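Local coordinates for odorant-binding protein 1F (Rattus norvegicus, PDB 3FIQ), which is a lipocalin of the nasal epithelium that binds a wide variety of small odorant molecules, at residues 5-8 with 9-13; 122-126 with 127-131; 140-143 with 144-147; 146-149 with 150-153. One frame throughout, in Å; residues are numbered along the deposited sequence.

Contact 1 (5-8 with 9-13); sequences LDIS and PSEVN. With EDO (1,2-ethanediol), chain D.
Ser-8 and Val-12 are joined by the first backbone bond of a short helix: the chain arrives extended through residues 5-8, turns at Ser-8, and Val-12 N gives its hydrogen to Ser-8 O (3.0 Å). Ser-8 OG sits between its own backbone N and carbonyl carbon (chi1 72°), which swings it over the first turn to accept from Glu-11 N at 3.1 Å. In return the extended chain of Glu-11 reaches back, and its OE1 accepts from Ser-8 N at 2.9 Å, on the anti side of the carboxylate and 26° out of its plane. A water 2.7 Å away also donates to Glu-11 OE1, while OE2 forms a salt bridge with Lys-93, so the carboxylate is held at both oxygens. Pro-9 suits the first turn because its nitrogen has no hydrogen that would need an acceptor. On the buried side, Val-12 CG1 packs against Ile-7 CB (3.6 Å) and CD1, the two side chains crossing at about a right angle; Ile-7 also leans on Val-90 of strand 85-93. The reciprocal Ser-8 and Glu-11 bonds make a capping box, here opening the short N-terminal helix that leads into the first strand of the lipocalin barrel.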
# COMPACT_ATOMS: atom_id res chain seq x y z
N LEU A 5 -5.16 -2.70 -13.55
CA LEU A 5 -4.67 -4.05 -13.72
C LEU A 5 -5.33 -5.00 -12.74
O LEU A 5 -5.32 -4.75 -11.55
CB LEU A 5 -3.20 -4.05 -13.40
CG LEU A 5 -2.33 -3.23 -14.32
CD1 LEU A 5 -0.95 -3.20 -13.82
CD2 LEU A 5 -2.42 -3.86 -15.70
N ASP A 6 -5.85 -6.12 -13.22
CA ASP A 6 -6.50 -7.06 -12.31
C ASP A 6 -5.41 -7.89 -11.60
O ASP A 6 -4.31 -8.00 -12.08
CB ASP A 6 -7.44 -8.01 -13.06
CG ASP A 6 -8.63 -7.30 -13.69
OD1 ASP A 6 -9.36 -6.57 -13.00
OD2 ASP A 6 -8.86 -7.51 -14.90
N ILE A 7 -5.74 -8.43 -10.45
CA ILE A 7 -4.86 -9.40 -9.79
C ILE A 7 -5.61 -10.69 -9.48
O ILE A 7 -6.83 -10.71 -9.21
CB ILE A 7 -4.29 -8.85 -8.45
CG1 ILE A 7 -5.40 -8.21 -7.64
CG2 ILE A 7 -3.21 -7.93 -8.73
CD1 ILE A 7 -4.91 -7.52 -6.37
N SER A 8 -4.85 -11.77 -9.53
CA SER A 8 -5.41 -13.09 -9.29
C SER A 8 -4.93 -13.63 -7.99
O SER A 8 -3.95 -13.21 -7.44
CB SER A 8 -4.99 -14.02 -10.40
OG SER A 8 -3.66 -14.31 -10.28
N PRO A 9 -5.63 -14.58 -7.45
CA PRO A 9 -5.11 -15.19 -6.24
C PRO A 9 -3.70 -15.73 -6.36
O PRO A 9 -2.89 -15.63 -5.41
CB PRO A 9 -6.08 -16.31 -5.95
CG PRO A 9 -7.31 -15.97 -6.77
CD PRO A 9 -6.96 -15.08 -7.85
N SER A 10 -3.41 -16.41 -7.46
CA SER A 10 -2.07 -16.95 -7.65
C SER A 10 -1.04 -15.84 -7.63
O SER A 10 0.08 -16.03 -7.10
CB SER A 10 -1.98 -17.64 -9.03
OG SER A 10 -2.74 -18.83 -9.02
N GLU A 11 -1.36 -14.67 -8.18
CA GLU A 11 -0.43 -13.54 -8.18
C GLU A 11 -0.19 -12.98 -6.78
O GLU A 11 0.96 -12.69 -6.37
CB GLU A 11 -0.90 -12.42 -9.09
CG GLU A 11 -0.72 -12.74 -10.59
CD GLU A 11 -1.45 -11.83 -11.52
OE1 GLU A 11 -2.47 -11.23 -11.17
OE2 GLU A 11 -1.03 -11.73 -12.68
N VAL A 12 -1.27 -12.85 -6.04
CA VAL A 12 -1.12 -12.11 -4.78
C VAL A 12 -0.97 -12.93 -3.50
O VAL A 12 -0.39 -12.41 -2.55
CB VAL A 12 -2.22 -11.08 -4.58
CG1 VAL A 12 -2.37 -10.18 -5.74
CG2 VAL A 12 -3.42 -11.74 -4.36
N ASN A 13 -1.40 -14.17 -3.42
CA ASN A 13 -1.49 -14.86 -2.18
C ASN A 13 -0.11 -15.15 -1.62
O ASN A 13 0.73 -15.74 -2.28
CB ASN A 13 -2.31 -16.12 -2.32
CG ASN A 13 -3.79 -15.82 -2.39
OD1 ASN A 13 -4.20 -14.70 -2.51
ND2 ASN A 13 -4.57 -16.86 -2.45
C1 EDO D . 2.36 -16.63 -9.39
O1 EDO D . 2.78 -16.18 -8.09
C2 EDO D . 2.87 -15.71 -10.48
O2 EDO D . 2.99 -14.34 -10.06
O HOH W 1 -4.15 -11.27 -13.24

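Contact 2 (122-126 with 127-131); sequences EDLNK and AQKQE
Asn-125 and Gln-128 form a capping box at the start of helix 126-138, the long helix that follows the barrel strands in lipocalins. Their side chains run at about a right angle to each other, yet the terminal amides stack with planes only 21° apart, Asn-125 ND2 lying 3.5 Å from Gln-128 CD. Each side chain serves the other's backbone. With chi1 at 67°, Asn-125 turns its carbonyl over the first helical turn, where OD1 accepts from Gln-128 N at 2.8 Å; asparagine is short enough for its carbonyl to bend back to this amide, which suits it to an N-cap. Gln-128, one methylene longer, stretches back, and its OE1 takes the hydrogen of Asn-125 N in a nearly straight bond (N-H...O 167°). Leu-124 crosses Gln-128 obliquely, bringing CD2 to 3.5 Å from OE1, and is the buried residue here: it rests on Tyr-20 and Ile-97, so an apolar side chain fits where the helix meets the barrel. The extended chain of Lys-129 passes Leu-124, its CG 3.8 Å from Leu-124 CB, and also meets Tyr-20. A water bridges Asp-123 O and Gln-128 OE1, donating to both, and stands 2.8 Å from that amide oxygen.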
# COMPACT_ATOMS: atom_id res chain seq x y z
N GLU A 122 13.53 -7.05 -1.11
CA GLU A 122 13.79 -5.93 -0.22
C GLU A 122 14.00 -4.62 -0.97
O GLU A 122 13.95 -3.56 -0.37
CB GLU A 122 15.01 -6.21 0.69
CG GLU A 122 16.35 -6.11 0.07
CD GLU A 122 17.44 -5.91 1.13
OE1 GLU A 122 17.15 -6.16 2.32
OE2 GLU A 122 18.57 -5.51 0.75
N ASP A 123 14.28 -4.67 -2.26
CA ASP A 123 14.62 -3.43 -3.00
C ASP A 123 13.90 -3.26 -4.32
O ASP A 123 13.59 -4.24 -4.98
CB ASP A 123 16.13 -3.36 -3.31
CG ASP A 123 16.72 -4.68 -3.88
OD1 ASP A 123 16.46 -5.07 -5.06
OD2 ASP A 123 17.51 -5.32 -3.13
N LEU A 124 13.68 -2.01 -4.73
CA LEU A 124 13.44 -1.66 -6.12
C LEU A 124 14.76 -1.50 -6.84
O LEU A 124 15.78 -1.04 -6.28
CB LEU A 124 12.67 -0.34 -6.22
CG LEU A 124 11.23 -0.39 -5.69
CD1 LEU A 124 10.58 1.01 -5.91
CD2 LEU A 124 10.43 -1.51 -6.36
N ASN A 125 14.75 -1.77 -8.15
CA ASN A 125 15.88 -1.42 -8.98
C ASN A 125 15.78 0.08 -9.42
O ASN A 125 14.81 0.77 -9.13
CB ASN A 125 16.03 -2.44 -10.13
CG ASN A 125 14.89 -2.40 -11.14
OD1 ASN A 125 14.44 -1.34 -11.53
ND2 ASN A 125 14.45 -3.57 -11.59
N LYS A 126 16.81 0.56 -10.12
CA LYS A 126 16.86 1.97 -10.40
C LYS A 126 15.71 2.36 -11.33
O LYS A 126 15.11 3.41 -11.17
CB LYS A 126 18.24 2.38 -11.02
CG LYS A 126 18.30 3.86 -11.38
CD LYS A 126 19.69 4.31 -11.90
CE LYS A 126 20.18 3.48 -13.09
NZ LYS A 126 19.25 3.58 -14.25
N ALA A 127 15.44 1.53 -12.33
CA ALA A 127 14.35 1.76 -13.22
C ALA A 127 12.97 1.86 -12.50
O ALA A 127 12.13 2.71 -12.83
CB ALA A 127 14.32 0.68 -14.28
N GLN A 128 12.76 0.96 -11.55
CA GLN A 128 11.53 0.97 -10.81
C GLN A 128 11.40 2.22 -9.91
O GLN A 128 10.31 2.76 -9.76
CB GLN A 128 11.38 -0.32 -10.02
CG GLN A 128 11.25 -1.54 -10.85
CD GLN A 128 11.41 -2.79 -10.05
OE1 GLN A 128 12.17 -2.82 -9.09
NE2 GLN A 128 10.67 -3.84 -10.43
N LYS A 129 12.49 2.69 -9.37
CA LYS A 129 12.50 3.92 -8.59
C LYS A 129 12.10 5.10 -9.44
O LYS A 129 11.38 5.96 -8.98
CB LYS A 129 13.89 4.13 -7.95
CG LYS A 129 14.15 3.13 -6.88
CD LYS A 129 15.41 3.45 -6.12
CE LYS A 129 15.72 2.40 -5.05
NZ LYS A 129 17.15 2.60 -4.58
N GLN A 130 12.60 5.13 -10.66
CA GLN A 130 12.26 6.25 -11.56
C GLN A 130 10.84 6.16 -11.99
O GLN A 130 10.15 7.20 -12.07
CB GLN A 130 13.18 6.28 -12.77
CG GLN A 130 14.54 6.69 -12.40
CD GLN A 130 14.66 8.18 -12.01
OE1 GLN A 130 14.72 8.53 -10.82
NE2 GLN A 130 14.74 9.05 -13.03
N GLU A 131 10.36 4.95 -12.24
CA GLU A 131 8.94 4.73 -12.51
C GLU A 131 8.07 5.24 -11.35
O GLU A 131 7.00 5.90 -11.55
CB GLU A 131 8.65 3.25 -12.72
CG GLU A 131 7.17 2.99 -13.06
CD GLU A 131 6.92 1.56 -13.57
OE1 GLU A 131 7.80 0.67 -13.40
OE2 GLU A 131 5.84 1.34 -14.14
O HOH W 2 13.16 -5.08 -7.77

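Contact 3 (140-143 with 144-147); sequences NIPN and ENTQ
Asn-143, Pro-142 and Glu-144 bury the most surface where the chain, having left helix 126-138, folds through a short 3-10 turn. The carbonyl of Asn-143 is the chief polar meeting point. Thr-146 OG1 donates to Asn-143 O at 2.7 Å, and Thr-146 N donates to the same oxygen at 3.1 Å, both from one face of the carbonyl plane. OG1 lies beside its own backbone N (chi1 -63°), so hydroxyl and amide can grip one acceptor together, a task for which threonine is well shaped. The side chains of Asn-143 and Thr-146 run side by side in the same direction, and a water donates to Asn-143 OD1 (2.8 Å) and to Thr-146 OG1. The other end of the Asn-143 amide, ND2, is bonded to Arg-133 O and so ties the turn to the helix. Pro-142 presents CB to the carboxylate of Glu-144, 3.6 Å from its CD, because the Glu-144 chain bends at chi2 (-95°) and folds back to that atom. Next to it, Asn-145 ND2 lies 3.8 Å from Pro-142 CG and is bonded to Ala-23 O, while Asn-145 N donates to Pro-142 O at 3.1 Å. Successive bonds from residue i+3 to residue i are the signature of a 3-10 turn. This one follows the Schellman motif at Asn-140 and steers the chain from the lipocalin helix toward strand 147-148.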
# COMPACT_ATOMS: atom_id res chain seq x y z
N ASN A 140 -0.01 13.71 -8.88
CA ASN A 140 0.01 14.92 -8.08
C ASN A 140 0.45 14.67 -6.61
O ASN A 140 -0.07 15.28 -5.67
CB ASN A 140 -1.35 15.63 -8.19
CG ASN A 140 -1.33 17.07 -7.71
OD1 ASN A 140 -0.37 17.83 -7.96
ND2 ASN A 140 -2.42 17.48 -7.04
N ILE A 141 1.43 13.78 -6.43
CA ILE A 141 1.96 13.42 -5.13
C ILE A 141 3.43 13.85 -5.08
O ILE A 141 4.18 13.51 -5.99
CB ILE A 141 1.88 11.91 -4.89
CG1 ILE A 141 0.43 11.42 -4.77
CG2 ILE A 141 2.66 11.59 -3.63
CD1 ILE A 141 0.27 9.89 -4.92
N PRO A 142 3.82 14.69 -4.10
CA PRO A 142 5.19 15.18 -4.02
C PRO A 142 6.19 14.09 -3.74
O PRO A 142 6.06 13.38 -2.75
CB PRO A 142 5.13 16.23 -2.86
CG PRO A 142 3.71 16.56 -2.71
CD PRO A 142 3.01 15.26 -3.01
N ASN A 143 7.22 13.94 -4.57
CA ASN A 143 8.23 12.90 -4.32
C ASN A 143 9.05 13.12 -3.09
O ASN A 143 9.65 12.17 -2.55
CB ASN A 143 9.15 12.75 -5.54
CG ASN A 143 8.56 11.87 -6.58
OD1 ASN A 143 8.18 10.72 -6.29
ND2 ASN A 143 8.44 12.38 -7.79
N GLU A 144 9.09 14.37 -2.60
CA GLU A 144 9.91 14.62 -1.42
C GLU A 144 9.23 14.07 -0.19
O GLU A 144 9.84 14.04 0.86
CB GLU A 144 10.20 16.09 -1.23
CG GLU A 144 9.00 16.88 -1.00
CD GLU A 144 8.43 17.54 -2.25
OE1 GLU A 144 8.60 17.01 -3.44
OE2 GLU A 144 7.77 18.61 -2.00
N ASN A 145 7.96 13.62 -0.32
CA ASN A 145 7.32 12.93 0.80
C ASN A 145 7.55 11.45 0.89
O ASN A 145 6.97 10.78 1.73
CB ASN A 145 5.83 13.21 0.81
CG ASN A 145 5.50 14.68 0.97
OD1 ASN A 145 6.33 15.48 1.30
ND2 ASN A 145 4.25 15.00 0.73
N THR A 146 8.40 10.94 0.02
CA THR A 146 8.60 9.50 -0.06
C THR A 146 9.23 8.91 1.18
O THR A 146 10.19 9.45 1.71
CB THR A 146 9.55 9.18 -1.19
OG1 THR A 146 8.95 9.59 -2.43
CG2 THR A 146 9.83 7.69 -1.33
N GLN A 147 8.63 7.81 1.67
CA GLN A 147 9.12 7.09 2.85
C GLN A 147 9.60 5.71 2.44
O GLN A 147 8.90 4.97 1.78
CB GLN A 147 7.92 6.86 3.81
CG GLN A 147 7.16 8.08 4.17
CD GLN A 147 7.93 9.07 5.05
OE1 GLN A 147 8.46 8.70 6.07
NE2 GLN A 147 7.98 10.37 4.62
O HOH W 3 9.41 8.56 -5.09

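Contact 4 (146-149 with 150-153); sequences TQHL and VPTD
His-148 and Pro-151 make the close packing of this contact. Pro-151 CD sits over one face of the imidazole, 3.8 Å from the ring centroid and 20° off the ring normal, a CH-pi contact in which the polarised C-H bonds next to the proline nitrogen meet the pi cloud. The ring reaches this place because His-148 CG is anti to the backbone N (chi1 -176°), which carries it alongside the following residues, crossing the proline at about a right angle. Val-150 adds to the packing near another part of the ring: its CB and CG2 lie 3.6 and 3.7 Å from His-148 NE2. Its amide N stands over the same face as Pro-151 CD and has no hydrogen-bonding partner in the model, a small polar cost of the tight turn. His-148 also stacks with Tyr-20 of strand 14-23. The CB of buried Leu-149 points away from the following turn, and its side chain touches Ile-21 and Tyr-38, as suits an apolar residue turned to the barrel.

The polar side is looser. Thr-152 N donates to Leu-149 O at 3.2 Å, bent to 140° and from above the carbonyl plane. Thr-152 is exposed, and its OG1 is bonded to Tyr-38 OH and lies 2.8 Å from a water that donates to His-148 O. The water thus links a carbonyl of the strand to the threonine of the turn. The arrangement is a 3-10 turn directly after a short edge strand, 147-148, which pairs antiparallel with strand 14-23 of the lipocalin barrel.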
# COMPACT_ATOMS: atom_id res chain seq x y z
N THR A 146 8.40 10.94 0.02
CA THR A 146 8.60 9.50 -0.06
C THR A 146 9.23 8.91 1.18
O THR A 146 10.19 9.45 1.71
CB THR A 146 9.55 9.18 -1.19
OG1 THR A 146 8.95 9.59 -2.43
CG2 THR A 146 9.83 7.69 -1.33
N GLN A 147 8.63 7.81 1.67
CA GLN A 147 9.12 7.09 2.85
C GLN A 147 9.60 5.71 2.44
O GLN A 147 8.90 4.97 1.78
CB GLN A 147 7.92 6.86 3.81
CG GLN A 147 7.16 8.08 4.17
CD GLN A 147 7.93 9.07 5.05
OE1 GLN A 147 8.46 8.70 6.07
NE2 GLN A 147 7.98 10.37 4.62
N HIS A 148 10.85 5.40 2.77
CA HIS A 148 11.44 4.09 2.61
C HIS A 148 11.23 3.36 3.90
O HIS A 148 11.76 3.76 4.94
CB HIS A 148 12.90 4.28 2.36
CG HIS A 148 13.67 3.03 2.08
ND1 HIS A 148 14.99 2.91 2.44
CD2 HIS A 148 13.35 1.90 1.40
CE1 HIS A 148 15.44 1.73 2.05
NE2 HIS A 148 14.48 1.10 1.37
N LEU A 149 10.47 2.30 3.88
CA LEU A 149 10.10 1.57 5.08
C LEU A 149 11.04 0.42 5.44
O LEU A 149 10.98 -0.08 6.59
CB LEU A 149 8.65 1.05 5.03
CG LEU A 149 7.60 2.02 5.60
CD1 LEU A 149 7.60 3.35 4.86
CD2 LEU A 149 6.24 1.43 5.58
N VAL A 150 11.88 -0.04 4.53
CA VAL A 150 12.68 -1.22 4.79
C VAL A 150 13.50 -1.15 6.07
O VAL A 150 13.50 -2.12 6.87
CB VAL A 150 13.53 -1.58 3.58
CG1 VAL A 150 14.51 -2.69 3.92
CG2 VAL A 150 12.62 -1.95 2.42
N PRO A 151 14.17 -0.02 6.32
CA PRO A 151 15.05 -0.01 7.50
C PRO A 151 14.39 -0.08 8.85
O PRO A 151 15.00 -0.47 9.83
CB PRO A 151 15.76 1.34 7.39
CG PRO A 151 15.66 1.69 5.95
CD PRO A 151 14.33 1.22 5.53
N THR A 152 13.11 0.23 8.89
CA THR A 152 12.31 0.13 10.13
C THR A 152 11.29 -1.01 10.12
O THR A 152 10.43 -1.09 10.99
CB THR A 152 11.58 1.43 10.43
OG1 THR A 152 10.75 1.85 9.36
CG2 THR A 152 12.57 2.56 10.66
N ASP A 153 11.38 -1.91 9.14
CA ASP A 153 10.43 -3.02 9.05
C ASP A 153 10.95 -4.14 9.89
O ASP A 153 11.87 -4.92 9.49
CB ASP A 153 10.30 -3.45 7.59
CG ASP A 153 9.29 -4.60 7.41
OD1 ASP A 153 8.88 -5.17 8.43
OD2 ASP A 153 8.98 -4.95 6.27
O HOH W 4 12.27 3.29 7.54

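From the N terminus, contact 1 turns the leading segment into helix 9-12, just ahead of strand 14-23. The barrel strands then intervene before contact 2 starts helix 126-138, its centre about 21 Å from that of contact 1. Beyond the helix, contact 3 turns the chain back toward the barrel, and contact 4 begins on the residues where it ends, Thr-146 and Gln-147 being shared. All four are short local turns in series; none encloses or crosses another. Contacts 2 and 4 nevertheless meet in space, Glu-122 O lying 3.5 Å from Val-150 CG2. Strand 14-23 is met by all four, contact 1 reaching it through Trp-16 and leaning also on strand 85-93.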